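Long-range contact in Crov588 (Cafeteriavirus, PDB 6NYR), which is of unknown function but folds as a circular leucine-rich repeat protein built from FNIP repeats: residues Phe460-Asn471 against Asn481-Pro492. Numbering follows the deposited sequence.
Sequences FNQKITENVLPN and NFNQKIIENVLP
Asn461 and the Phe482-Gln484 run meet in a repeat-to-repeat contact of a leucine-rich repeat solenoid, where loops 460-471 and 481-492, each following a short parallel strand, run side by side in successive coils, equivalent residues being 22 positions apart. The polar part of the seam is a side-chain-to-backbone bond and an amide-to-amide bond, both ending on Asn461 OD1. With its CG anti to the backbone N (chi1 -172°), Asn461 extends its amide to the next coil, where OD1 accepts two hydrogen bonds: from the backbone N of Asn483 at 2.9 Å and, nearly straight at 165°, from Gln484 NE2, also at 2.9 Å. The two donors approach opposite faces of the Asn461 amide, both well out of its carbonyl plane. Asn483 repeats the pattern, its OD1 accepting from Asn505 N and Gln506 NE2, while Asn439 OD1 serves Asn461 N and Gln462 NE2.

Beside this polar row the apolar side chains pack coil on coil. Those of Phe460 and Phe482 lie side by side, pointing the same way, with CD2 of Phe460 4.0 Å from CD1 of Phe482. Gln462 O sits at the edge of the Phe482 ring, 3.4 Å from CE1. Farther along, the side chains of Ile464 and Val490 cross at about a right angle, CG2 of Ile464 lying 3.6 Å from CG1 of Val490, and CD1 of Leu469 packs 3.7 Å from CD of Pro492. Between the coils, a water links Ile464 O to Lys485 O and Ile487 N.

Two donors on opposite faces of one amide oxygen should restrain its rotation, and the same exchange, recurring at the neighbouring coils, is likely to keep successive repeats in step while apolar side chains pack the interior.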
ATOM      1  N   PHE A 460      -7.797  -5.837 -27.649  1.00 41.20           N
ATOM      2  CA  PHE A 460      -8.467  -7.066 -28.050  1.00 44.79           C
ATOM      3  C   PHE A 460      -9.914  -6.793 -28.445  1.00 46.42           C
ATOM      4  O   PHE A 460     -10.693  -6.245 -27.659  1.00 45.22           O
ATOM      5  CB  PHE A 460      -8.432  -8.099 -26.926  1.00 42.45           C
ATOM      6  CG  PHE A 460      -9.092  -9.391 -27.299  1.00 43.60           C
ATOM      7  CD1 PHE A 460      -8.462 -10.271 -28.163  1.00 47.12           C
ATOM      8  CD2 PHE A 460     -10.343  -9.718 -26.810  1.00 46.53           C
ATOM      9  CE1 PHE A 460      -9.065 -11.456 -28.523  1.00 51.41           C
ATOM     10  CE2 PHE A 460     -10.948 -10.909 -27.167  1.00 49.06           C
ATOM     11  CZ  PHE A 460     -10.309 -11.774 -28.023  1.00 51.46           C
ATOM     12  N   ASN A 461     -10.274  -7.190 -29.663  1.00 50.82           N
ATOM     13  CA  ASN A 461     -11.620  -6.963 -30.179  1.00 50.36           C
ATOM     14  C   ASN A 461     -11.948  -8.022 -31.231  1.00 51.54           C
ATOM     15  O   ASN A 461     -12.425  -7.719 -32.327  1.00 50.28           O
ATOM     16  CB  ASN A 461     -11.747  -5.548 -30.743  1.00 49.20           C
ATOM     17  CG  ASN A 461     -13.169  -5.191 -31.118  1.00 47.23           C
ATOM     18  OD1 ASN A 461     -14.121  -5.770 -30.602  1.00 46.05           O
ATOM     19  ND2 ASN A 461     -13.319  -4.232 -32.023  1.00 48.57           N
ATOM     20  N   GLN A 462     -11.711  -9.287 -30.894  1.00 55.30           N
ATOM     21  CA  GLN A 462     -12.013 -10.406 -31.771  1.00 55.50           C
ATOM     22  C   GLN A 462     -13.215 -11.177 -31.240  1.00 57.73           C
ATOM     23  O   GLN A 462     -13.514 -11.154 -30.042  1.00 56.20           O
ATOM     24  CB  GLN A 462     -10.818 -11.357 -31.901  1.00 55.92           C
ATOM     25  CG  GLN A 462      -9.555 -10.735 -32.470  1.00 57.61           C
ATOM     26  CD  GLN A 462      -9.737 -10.235 -33.888  1.00 59.84           C
ATOM     27  OE1 GLN A 462     -10.545 -10.766 -34.651  1.00 61.94           O
ATOM     28  NE2 GLN A 462      -8.972  -9.212 -34.252  1.00 59.14           N
ATOM     29  N   LYS A 463     -13.905 -11.859 -32.151  1.00 59.59           N
ATOM     30  CA  LYS A 463     -15.037 -12.684 -31.764  1.00 60.50           C
ATOM     31  C   LYS A 463     -14.587 -13.814 -30.843  1.00 56.15           C
ATOM     32  O   LYS A 463     -13.466 -14.322 -30.943  1.00 53.55           O
ATOM     33  CB  LYS A 463     -15.717 -13.278 -32.998  1.00 66.34           C
ATOM     34  CG  LYS A 463     -16.362 -12.281 -33.934  1.00 70.91           C
ATOM     35  CD  LYS A 463     -17.022 -13.018 -35.100  1.00 75.88           C
ATOM     36  CE  LYS A 463     -17.740 -12.060 -36.035  1.00 79.32           C
ATOM     37  NZ  LYS A 463     -16.862 -10.954 -36.498  1.00 80.35           N
ATOM     38  N   ILE A 464     -15.485 -14.212 -29.948  1.00 55.66           N
ATOM     39  CA  ILE A 464     -15.293 -15.373 -29.085  1.00 56.18           C
ATOM     40  C   ILE A 464     -16.450 -16.318 -29.381  1.00 57.76           C
ATOM     41  O   ILE A 464     -17.595 -16.042 -29.003  1.00 60.77           O
ATOM     42  CB  ILE A 464     -15.252 -14.999 -27.596  1.00 53.74           C
ATOM     43  CG1 ILE A 464     -14.234 -13.888 -27.351  1.00 54.89           C
ATOM     44  CG2 ILE A 464     -14.927 -16.228 -26.757  1.00 52.73           C
ATOM     45  CD1 ILE A 464     -14.189 -13.393 -25.915  1.00 53.78           C
ATOM     46  N   THR A 465     -16.158 -17.431 -30.046  1.00 59.82           N
ATOM     47  CA  THR A 465     -17.171 -18.387 -30.459  1.00 63.83           C
ATOM     48  C   THR A 465     -17.217 -19.548 -29.467  1.00 62.30           C
ATOM     49  O   THR A 465     -16.688 -19.478 -28.356  1.00 60.76           O
ATOM     50  CB  THR A 465     -16.899 -18.833 -31.894  1.00 67.09           C
ATOM     51  OG1 THR A 465     -15.567 -19.346 -32.001  1.00 66.08           O
ATOM     52  CG2 THR A 465     -17.052 -17.643 -32.854  1.00 70.05           C
ATOM     53  N   GLU A 466     -17.875 -20.635 -29.866  1.00 67.03           N
ATOM     54  CA  GLU A 466     -18.189 -21.709 -28.931  1.00 69.47           C
ATOM     55  C   GLU A 466     -16.955 -22.513 -28.533  1.00 66.11           C
ATOM     56  O   GLU A 466     -15.982 -22.624 -29.283  1.00 65.64           O
ATOM     57  CB  GLU A 466     -19.221 -22.663 -29.539  1.00 75.26           C
ATOM     58  CG  GLU A 466     -20.549 -22.028 -29.887  1.00 80.43           C
ATOM     59  CD  GLU A 466     -21.615 -23.061 -30.222  1.00 88.76           C
ATOM     60  OE1 GLU A 466     -21.700 -24.086 -29.513  1.00 90.58           O
ATOM     61  OE2 GLU A 466     -22.363 -22.850 -31.202  1.00 91.85           O
ATOM     62  N   ASN A 467     -17.026 -23.095 -27.331  1.00 67.12           N
ATOM     63  CA  ASN A 467     -15.986 -23.975 -26.787  1.00 70.67           C
ATOM     64  C   ASN A 467     -14.589 -23.392 -26.971  1.00 71.83           C
ATOM     65  O   ASN A 467     -13.602 -24.127 -27.072  1.00 77.20           O
ATOM     66  CB  ASN A 467     -16.062 -25.377 -27.400  1.00 79.31           C
ATOM     67  CG  ASN A 467     -15.316 -26.418 -26.577  1.00 86.03           C
ATOM     68  OD1 ASN A 467     -15.389 -26.419 -25.345  1.00 88.57           O
ATOM     69  ND2 ASN A 467     -14.590 -27.305 -27.255  1.00 87.30           N
ATOM     70  N   VAL A 468     -14.493 -22.068 -27.015  1.00 64.56           N
ATOM     71  CA  VAL A 468     -13.196 -21.404 -27.012  1.00 60.24           C
ATOM     72  C   VAL A 468     -12.698 -21.187 -25.591  1.00 56.35           C
ATOM     73  O   VAL A 468     -11.537 -21.456 -25.274  1.00 53.49           O
ATOM     74  CB  VAL A 468     -13.284 -20.065 -27.779  1.00 60.62           C
ATOM     75  CG1 VAL A 468     -12.006 -19.249 -27.573  1.00 56.48           C
ATOM     76  CG2 VAL A 468     -13.538 -20.310 -29.255  1.00 61.39           C
ATOM     77  N   LEU A 469     -13.566 -20.701 -24.719  1.00 54.45           N
ATOM     78  CA  LEU A 469     -13.176 -20.394 -23.351  1.00 52.93           C
ATOM     79  C   LEU A 469     -13.039 -21.680 -22.541  1.00 53.26           C
ATOM     80  O   LEU A 469     -13.836 -22.609 -22.705  1.00 53.91           O
ATOM     81  CB  LEU A 469     -14.199 -19.476 -22.701  1.00 53.76           C
ATOM     82  CG  LEU A 469     -14.346 -18.093 -23.340  1.00 56.54           C
ATOM     83  CD1 LEU A 469     -15.351 -17.252 -22.552  1.00 54.42           C
ATOM     84  CD2 LEU A 469     -13.009 -17.378 -23.451  1.00 55.31           C
ATOM     85  N   PRO A 470     -12.021 -21.767 -21.689  1.00 51.99           N
ATOM     86  CA  PRO A 470     -11.785 -23.014 -20.951  1.00 54.39           C
ATOM     87  C   PRO A 470     -12.900 -23.313 -19.958  1.00 57.62           C
ATOM     88  O   PRO A 470     -13.632 -22.431 -19.500  1.00 56.43           O
ATOM     89  CB  PRO A 470     -10.452 -22.768 -20.229  1.00 55.59           C
ATOM     90  CG  PRO A 470     -10.249 -21.286 -20.251  1.00 55.61           C
ATOM     91  CD  PRO A 470     -10.958 -20.767 -21.467  1.00 52.41           C
ATOM     92  N   ASN A 471     -13.012 -24.603 -19.625  1.00 60.23           N
ATOM     93  CA  ASN A 471     -14.099 -25.072 -18.776  1.00 59.16           C
ATOM     94  C   ASN A 471     -14.001 -24.535 -17.357  1.00 55.54           C
ATOM     95  O   ASN A 471     -15.034 -24.294 -16.723  1.00 53.98           O
ATOM     96  CB  ASN A 471     -14.111 -26.603 -18.752  1.00 66.29           C
ATOM     97  CG  ASN A 471     -14.157 -27.210 -20.144  1.00 72.40           C
ATOM     98  OD1 ASN A 471     -13.387 -28.116 -20.467  1.00 74.24           O
ATOM     99  ND2 ASN A 471     -15.066 -26.714 -20.974  1.00 74.12           N
ATOM    100  N   ASN A 481     -11.476  -1.942 -25.916  1.00 42.43           N
ATOM    101  CA  ASN A 481     -11.989  -1.950 -27.275  1.00 41.10           C
ATOM    102  C   ASN A 481     -12.892  -3.128 -27.592  1.00 42.01           C
ATOM    103  O   ASN A 481     -13.459  -3.165 -28.690  1.00 43.40           O
ATOM    104  CB  ASN A 481     -10.830  -1.934 -28.280  1.00 40.81           C
ATOM    105  CG  ASN A 481     -10.124  -0.598 -28.329  1.00 39.99           C
ATOM    106  OD1 ASN A 481     -10.471   0.329 -27.599  1.00 42.75           O
ATOM    107  ND2 ASN A 481      -9.118  -0.493 -29.193  1.00 39.55           N
ATOM    108  N   PHE A 482     -13.047  -4.085 -26.685  1.00 42.85           N
ATOM    109  CA  PHE A 482     -13.866  -5.243 -27.007  1.00 46.17           C
ATOM    110  C   PHE A 482     -15.312  -4.823 -27.237  1.00 44.77           C
ATOM    111  O   PHE A 482     -15.935  -4.211 -26.363  1.00 40.59           O
ATOM    112  CB  PHE A 482     -13.814  -6.294 -25.907  1.00 44.89           C
ATOM    113  CG  PHE A 482     -14.637  -7.506 -26.225  1.00 49.70           C
ATOM    114  CD1 PHE A 482     -14.147  -8.483 -27.074  1.00 52.49           C
ATOM    115  CD2 PHE A 482     -15.913  -7.656 -25.703  1.00 47.81           C
ATOM    116  CE1 PHE A 482     -14.906  -9.591 -27.385  1.00 52.90           C
ATOM    117  CE2 PHE A 482     -16.671  -8.764 -26.008  1.00 49.69           C
ATOM    118  CZ  PHE A 482     -16.167  -9.732 -26.851  1.00 52.25           C
ATOM    119  N   ASN A 483     -15.846  -5.163 -28.407  1.00 48.37           N
ATOM    120  CA  ASN A 483     -17.218  -4.816 -28.756  1.00 51.93           C
ATOM    121  C   ASN A 483     -17.755  -5.821 -29.777  1.00 56.19           C
ATOM    122  O   ASN A 483     -18.190  -5.475 -30.876  1.00 56.05           O
ATOM    123  CB  ASN A 483     -17.278  -3.383 -29.283  1.00 50.38           C
ATOM    124  CG  ASN A 483     -18.693  -2.853 -29.371  1.00 50.53           C
ATOM    125  OD1 ASN A 483     -19.610  -3.390 -28.748  1.00 49.54           O
ATOM    126  ND2 ASN A 483     -18.882  -1.794 -30.148  1.00 49.34           N
ATOM    127  N   GLN A 484     -17.732  -7.102 -29.410  1.00 57.90           N
ATOM    128  CA  GLN A 484     -18.277  -8.166 -30.240  1.00 57.86           C
ATOM    129  C   GLN A 484     -19.453  -8.822 -29.528  1.00 55.59           C
ATOM    130  O   GLN A 484     -19.522  -8.843 -28.294  1.00 52.98           O
ATOM    131  CB  GLN A 484     -17.211  -9.229 -30.574  1.00 55.87           C
ATOM    132  CG  GLN A 484     -15.973  -8.685 -31.285  1.00 55.80           C
ATOM    133  CD  GLN A 484     -16.284  -7.999 -32.607  1.00 55.77           C
ATOM    134  OE1 GLN A 484     -17.094  -8.480 -33.397  1.00 55.81           O
ATOM    135  NE2 GLN A 484     -15.635  -6.865 -32.848  1.00 56.46           N
ATOM    136  N   LYS A 485     -20.389  -9.336 -30.325  1.00 56.28           N
ATOM    137  CA  LYS A 485     -21.528 -10.065 -29.785  1.00 58.91           C
ATOM    138  C   LYS A 485     -21.063 -11.272 -28.975  1.00 59.41           C
ATOM    139  O   LYS A 485     -20.152 -11.997 -29.381  1.00 57.84           O
ATOM    140  CB  LYS A 485     -22.433 -10.539 -30.923  1.00 64.69           C
ATOM    141  CG  LYS A 485     -23.303  -9.472 -31.564  1.00 67.70           C
ATOM    142  CD  LYS A 485     -24.061 -10.066 -32.755  1.00 70.57           C
ATOM    143  CE  LYS A 485     -25.080  -9.092 -33.324  1.00 74.12           C
ATOM    144  NZ  LYS A 485     -24.446  -7.946 -34.034  1.00 75.23           N
ATOM    145  N   ILE A 486     -21.692 -11.480 -27.819  1.00 58.27           N
ATOM    146  CA  ILE A 486     -21.492 -12.676 -27.000  1.00 58.49           C
ATOM    147  C   ILE A 486     -22.742 -13.542 -27.113  1.00 58.31           C
ATOM    148  O   ILE A 486     -23.850 -13.100 -26.784  1.00 55.59           O
ATOM    149  CB  ILE A 486     -21.169 -12.327 -25.539  1.00 60.75           C
ATOM    150  CG1 ILE A 486     -20.019 -11.318 -25.510  1.00 61.09           C
ATOM    151  CG2 ILE A 486     -20.833 -13.590 -24.767  1.00 61.89           C
ATOM    152  CD1 ILE A 486     -19.437 -11.055 -24.134  1.00 61.33           C
ATOM    153  N   ILE A 487     -22.558 -14.773 -27.577  1.00 61.90           N
ATOM    154  CA  ILE A 487     -23.651 -15.628 -28.011  1.00 64.99           C
ATOM    155  C   ILE A 487     -23.844 -16.774 -27.018  1.00 63.05           C
ATOM    156  O   ILE A 487     -23.059 -16.972 -26.091  1.00 59.51           O
ATOM    157  CB  ILE A 487     -23.393 -16.178 -29.431  1.00 71.32           C
ATOM    158  CG1 ILE A 487     -23.156 -15.021 -30.411  1.00 72.83           C
ATOM    159  CG2 ILE A 487     -24.529 -17.048 -29.933  1.00 75.35           C
ATOM    160  CD1 ILE A 487     -24.259 -13.973 -30.411  1.00 72.74           C
ATOM    161  N   GLU A 488     -24.936 -17.514 -27.214  1.00 64.43           N
ATOM    162  CA  GLU A 488     -25.189 -18.752 -26.490  1.00 66.56           C
ATOM    163  C   GLU A 488     -23.998 -19.695 -26.574  1.00 62.75           C
ATOM    164  O   GLU A 488     -23.357 -19.820 -27.620  1.00 60.41           O
ATOM    165  CB  GLU A 488     -26.436 -19.435 -27.071  1.00 72.66           C
ATOM    166  CG  GLU A 488     -27.104 -20.454 -26.172  1.00 75.81           C
ATOM    167  CD  GLU A 488     -28.606 -20.546 -26.412  1.00 77.88           C
ATOM    168  OE1 GLU A 488     -29.148 -19.716 -27.174  1.00 78.46           O
ATOM    169  OE2 GLU A 488     -29.241 -21.458 -25.844  1.00 77.87           O
ATOM    170  N   ASN A 489     -23.705 -20.357 -25.456  1.00 63.26           N
ATOM    171  CA  ASN A 489     -22.704 -21.421 -25.406  1.00 64.97           C
ATOM    172  C   ASN A 489     -21.304 -20.888 -25.696  1.00 62.14           C
ATOM    173  O   ASN A 489     -20.485 -21.563 -26.323  1.00 65.20           O
ATOM    174  CB  ASN A 489     -23.037 -22.558 -26.380  1.00 71.47           C
ATOM    175  CG  ASN A 489     -24.341 -23.259 -26.053  1.00 77.97           C
ATOM    176  OD1 ASN A 489     -24.588 -23.640 -24.906  1.00 78.96           O
ATOM    177  ND2 ASN A 489     -25.183 -23.439 -27.063  1.00 80.11           N
ATOM    178  N   VAL A 490     -21.016 -19.678 -25.232  1.00 57.87           N
ATOM    179  CA  VAL A 490     -19.670 -19.122 -25.278  1.00 56.37           C
ATOM    180  C   VAL A 490     -19.066 -19.016 -23.882  1.00 53.30           C
ATOM    181  O   VAL A 490     -17.951 -19.478 -23.644  1.00 54.97           O
ATOM    182  CB  VAL A 490     -19.662 -17.747 -25.989  1.00 56.28           C
ATOM    183  CG1 VAL A 490     -18.281 -17.117 -25.914  1.00 55.03           C
ATOM    184  CG2 VAL A 490     -20.111 -17.898 -27.437  1.00 56.49           C
ATOM    185  N   LEU A 491     -19.805 -18.442 -22.941  1.00 51.55           N
ATOM    186  CA  LEU A 491     -19.321 -18.310 -21.569  1.00 52.07           C
ATOM    187  C   LEU A 491     -19.447 -19.646 -20.846  1.00 55.05           C
ATOM    188  O   LEU A 491     -20.533 -20.234 -20.825  1.00 55.22           O
ATOM    189  CB  LEU A 491     -20.107 -17.224 -20.839  1.00 49.90           C
ATOM    190  CG  LEU A 491     -20.021 -15.839 -21.489  1.00 48.26           C
ATOM    191  CD1 LEU A 491     -21.009 -14.861 -20.859  1.00 47.75           C
ATOM    192  CD2 LEU A 491     -18.603 -15.280 -21.438  1.00 46.29           C
ATOM    193  N   PRO A 492     -18.369 -20.157 -20.252  1.00 56.48           N
ATOM    194  CA  PRO A 492     -18.422 -21.491 -19.640  1.00 56.45           C
ATOM    195  C   PRO A 492     -19.230 -21.499 -18.348  1.00 54.74           C
ATOM    196  O   PRO A 492     -19.622 -20.463 -17.806  1.00 51.22           O
ATOM    197  CB  PRO A 492     -16.949 -21.837 -19.388  1.00 58.95           C
ATOM    198  CG  PRO A 492     -16.262 -20.511 -19.276  1.00 57.28           C
ATOM    199  CD  PRO A 492     -17.020 -19.552 -20.167  1.00 55.31           C
TER
HETATM  200  O   HOH W   1     -19.794 -14.920 -28.812  1.00 41.72           O